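Local coordinates for protein urocanate hydratase (Paenibacillus sp. Soil724D2, PDB 7NED) that catalyses the hydration of urocanate and, as a thiourocanate hydratase with bound NAD+, probably serves bacterial ergothioneine breakdown by hydrating thiourocanate, at residues His364-Phe369 / Thr409-Ala414. Sequence-based numbering, arbitrary orientation.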
ATOM      1  N   HIS A 364     -29.259  -0.006 -22.414  1.00 18.97           N
ATOM      2  CA  HIS A 364     -30.101  -1.055 -22.990  1.00 19.11           C
ATOM      3  C   HIS A 364     -29.458  -1.678 -24.225  1.00 19.34           C
ATOM      4  O   HIS A 364     -29.584  -2.890 -24.455  1.00 18.18           O
ATOM      5  CB  HIS A 364     -31.492  -0.497 -23.304  1.00 21.67           C
ATOM      6  CG  HIS A 364     -32.330  -0.290 -22.077  1.00 24.35           C
ATOM      7  ND1 HIS A 364     -33.503   0.439 -22.077  1.00 28.84           N
ATOM      8  CD2 HIS A 364     -32.174  -0.746 -20.808  1.00 24.59           C
ATOM      9  CE1 HIS A 364     -34.027   0.432 -20.863  1.00 25.05           C
ATOM     10  NE2 HIS A 364     -33.240  -0.278 -20.072  1.00 22.33           N
ATOM     11  N   ALA A 365     -28.755  -0.880 -25.024  1.00 17.33           N
ATOM     12  CA  ALA A 365     -28.025  -1.454 -26.151  1.00 19.11           C
ATOM     13  C   ALA A 365     -26.932  -2.417 -25.676  1.00 20.20           C
ATOM     14  O   ALA A 365     -26.692  -3.462 -26.309  1.00 19.52           O
ATOM     15  CB  ALA A 365     -27.423  -0.337 -27.020  1.00 19.54           C
ATOM     16  N   ILE A 366     -26.245  -2.081 -24.574  1.00 17.02           N
ATOM     17  CA  ILE A 366     -25.222  -3.000 -24.084  1.00 16.21           C
ATOM     18  C   ILE A 366     -25.877  -4.248 -23.508  1.00 17.43           C
ATOM     19  O   ILE A 366     -25.356  -5.365 -23.662  1.00 19.68           O
ATOM     20  CB  ILE A 366     -24.308  -2.295 -23.062  1.00 15.89           C
ATOM     21  CG1 ILE A 366     -23.607  -1.094 -23.725  1.00 14.35           C
ATOM     22  CG2 ILE A 366     -23.288  -3.288 -22.490  1.00 17.44           C
ATOM     23  CD1 ILE A 366     -22.829  -0.191 -22.739  1.00 15.83           C
ATOM     24  N   ASP A 367     -27.004  -4.087 -22.866  1.00 14.93           N
ATOM     25  CA  ASP A 367     -27.766  -5.198 -22.361  1.00 18.11           C
ATOM     26  C   ASP A 367     -28.062  -6.162 -23.504  1.00 18.37           C
ATOM     27  O   ASP A 367     -27.787  -7.285 -23.437  1.00 20.67           O
ATOM     28  CB  ASP A 367     -29.095  -4.730 -21.751  1.00 18.26           C
ATOM     29  CG  ASP A 367     -28.957  -4.117 -20.364  1.00 23.76           C
ATOM     30  OD1 ASP A 367     -27.980  -4.371 -19.676  1.00 19.24           O
ATOM     31  OD2 ASP A 367     -29.877  -3.401 -19.985  1.00 21.82           O
ATOM     32  N   GLU A 368     -28.556  -5.646 -24.602  1.00 22.06           N
ATOM     33  CA  GLU A 368     -28.887  -6.479 -25.738  1.00 22.93           C
ATOM     34  C   GLU A 368     -27.643  -7.155 -26.325  1.00 23.46           C
ATOM     35  O   GLU A 368     -27.690  -8.277 -26.719  1.00 20.90           O
ATOM     36  CB  GLU A 368     -29.693  -5.730 -26.770  1.00 20.37           C
ATOM     37  CG  GLU A 368     -31.120  -5.506 -26.358  1.00 32.87           C
ATOM     38  CD  GLU A 368     -31.947  -6.794 -26.212  1.00 41.97           C
ATOM     39  OE1 GLU A 368     -31.655  -7.817 -26.808  1.00 45.18           O
ATOM     40  OE2 GLU A 368     -32.924  -6.804 -25.500  1.00 50.09           O
ATOM     41  N   PHE A 369     -26.539  -6.438 -26.340  1.00 20.82           N
ATOM     42  CA  PHE A 369     -25.313  -7.021 -26.787  1.00 19.44           C
ATOM     43  C   PHE A 369     -24.921  -8.204 -25.924  1.00 20.86           C
ATOM     44  O   PHE A 369     -24.553  -9.202 -26.429  1.00 19.76           O
ATOM     45  CB  PHE A 369     -24.187  -6.040 -26.791  1.00 19.17           C
ATOM     46  CG  PHE A 369     -22.875  -6.687 -27.008  1.00 24.07           C
ATOM     47  CD1 PHE A 369     -22.479  -7.051 -28.260  1.00 22.50           C
ATOM     48  CD2 PHE A 369     -22.060  -6.984 -25.954  1.00 23.55           C
ATOM     49  CE1 PHE A 369     -21.292  -7.699 -28.466  1.00 25.20           C
ATOM     50  CE2 PHE A 369     -20.859  -7.627 -26.160  1.00 22.18           C
ATOM     51  CZ  PHE A 369     -20.481  -7.975 -27.410  1.00 23.16           C
ATOM     52  N   THR A 409     -12.879  -8.238 -20.813  1.00 19.08           N
ATOM     53  CA  THR A 409     -12.191  -7.645 -21.952  1.00 18.44           C
ATOM     54  C   THR A 409     -13.075  -7.679 -23.195  1.00 17.35           C
ATOM     55  O   THR A 409     -13.192  -6.685 -23.917  1.00 16.85           O
ATOM     56  CB  THR A 409     -10.892  -8.415 -22.190  1.00 17.73           C
ATOM     57  OG1 THR A 409     -10.091  -8.347 -20.999  1.00 18.17           O
ATOM     58  CG2 THR A 409     -10.120  -7.859 -23.400  1.00 17.56           C
ATOM     59  N   LYS A 410     -13.670  -8.839 -23.469  1.00 17.47           N
ATOM     60  CA  LYS A 410     -14.595  -8.995 -24.596  1.00 17.05           C
ATOM     61  C   LYS A 410     -15.702  -7.940 -24.563  1.00 19.73           C
ATOM     62  O   LYS A 410     -15.982  -7.268 -25.568  1.00 21.05           O
ATOM     63  CB  LYS A 410     -15.183 -10.410 -24.555  1.00 18.79           C
ATOM     64  CG  LYS A 410     -16.293 -10.641 -25.558  1.00 19.71           C
ATOM     65  CD  LYS A 410     -16.623 -12.104 -25.639  1.00 24.10           C
ATOM     66  CE  LYS A 410     -17.856 -12.310 -26.540  1.00 26.95           C
ATOM     67  NZ  LYS A 410     -18.295 -13.740 -26.410  1.00 35.39           N
ATOM     68  N   LEU A 411     -16.371  -7.806 -23.421  1.00 19.52           N
ATOM     69  CA  LEU A 411     -17.425  -6.801 -23.305  1.00 17.89           C
ATOM     70  C   LEU A 411     -16.882  -5.399 -23.578  1.00 18.15           C
ATOM     71  O   LEU A 411     -17.456  -4.633 -24.356  1.00 17.02           O
ATOM     72  CB  LEU A 411     -18.034  -6.872 -21.913  1.00 15.12           C
ATOM     73  CG  LEU A 411     -19.090  -5.811 -21.660  1.00 18.59           C
ATOM     74  CD1 LEU A 411     -20.297  -5.941 -22.659  1.00 17.47           C
ATOM     75  CD2 LEU A 411     -19.562  -6.009 -20.246  1.00 18.53           C
ATOM     76  N   ALA A 412     -15.791  -5.029 -22.909  1.00 15.67           N
ATOM     77  CA  ALA A 412     -15.324  -3.652 -23.008  1.00 17.09           C
ATOM     78  C   ALA A 412     -14.862  -3.322 -24.427  1.00 18.78           C
ATOM     79  O   ALA A 412     -15.092  -2.204 -24.915  1.00 15.19           O
ATOM     80  CB  ALA A 412     -14.196  -3.400 -21.993  1.00 15.63           C
ATOM     81  N   LEU A 413     -14.216  -4.278 -25.107  1.00 17.65           N
ATOM     82  CA  LEU A 413     -13.819  -4.030 -26.496  1.00 19.30           C
ATOM     83  C   LEU A 413     -15.043  -3.866 -27.416  1.00 19.49           C
ATOM     84  O   LEU A 413     -15.069  -2.970 -28.267  1.00 19.66           O
ATOM     85  CB  LEU A 413     -12.923  -5.166 -27.004  1.00 16.22           C
ATOM     86  CG  LEU A 413     -11.500  -5.160 -26.422  1.00 20.35           C
ATOM     87  CD1 LEU A 413     -10.748  -6.380 -26.951  1.00 21.33           C
ATOM     88  CD2 LEU A 413     -10.746  -3.866 -26.694  1.00 18.40           C
ATOM     89  N   ALA A 414     -16.048  -4.743 -27.285  1.00 17.93           N
ATOM     90  CA  ALA A 414     -17.282  -4.582 -28.072  1.00 17.66           C
ATOM     91  C   ALA A 414     -17.914  -3.223 -27.813  1.00 18.56           C
ATOM     92  O   ALA A 414     -18.287  -2.518 -28.759  1.00 19.02           O
ATOM     93  CB  ALA A 414     -18.279  -5.706 -27.766  1.00 16.12           C
TER
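F369 reaches from one helix to L411 and A414 of another in a wide helix-helix packing within the urocanase C-terminal domain. Helices 360-373 and 407-420 both lie beside the mixed beta-sheet; at these segments their axes stay 11.3 Å apart and run at 132°, nearer antiparallel than parallel, so side chains alone bridge the gap. The tight part lies toward the sheet. There CG2 of I366 meets CD1 of L411 at 4.0 Å, the two side chains crossing at about a right angle, and both residues also rest on W353 of strand 351-355. L411, buried, also touches F351 of the same strand and F403 of a loop. The same methyl, CD1, lies at the edge of the F369 ring, near its plane. With CG anti to the backbone N (chi1 169°), F369 extends across to the other helix, where the end of its ring lies against the methyl of A414, modelled closer than carbons can sit, so the detail of that fit is doubtful. An alanine in place of F369 is likely to strip CB of A414 of its partner across the gap and leave CD1 of L411 with only I366 among residues 364-369. Toward solvent the contact thins: F369 and A414 are only partly buried, and K410 beyond them is exposed. The extended K410 side chain makes no contact with the ring; its NZ is hydrogen-bonded to the O of A373 and makes a cation-pi contact with F374, which also touches F369. No hydrogen bond joins the two segments; at the ring edge, CD1 of L411 sits 3.9 Å from CD2 of F369.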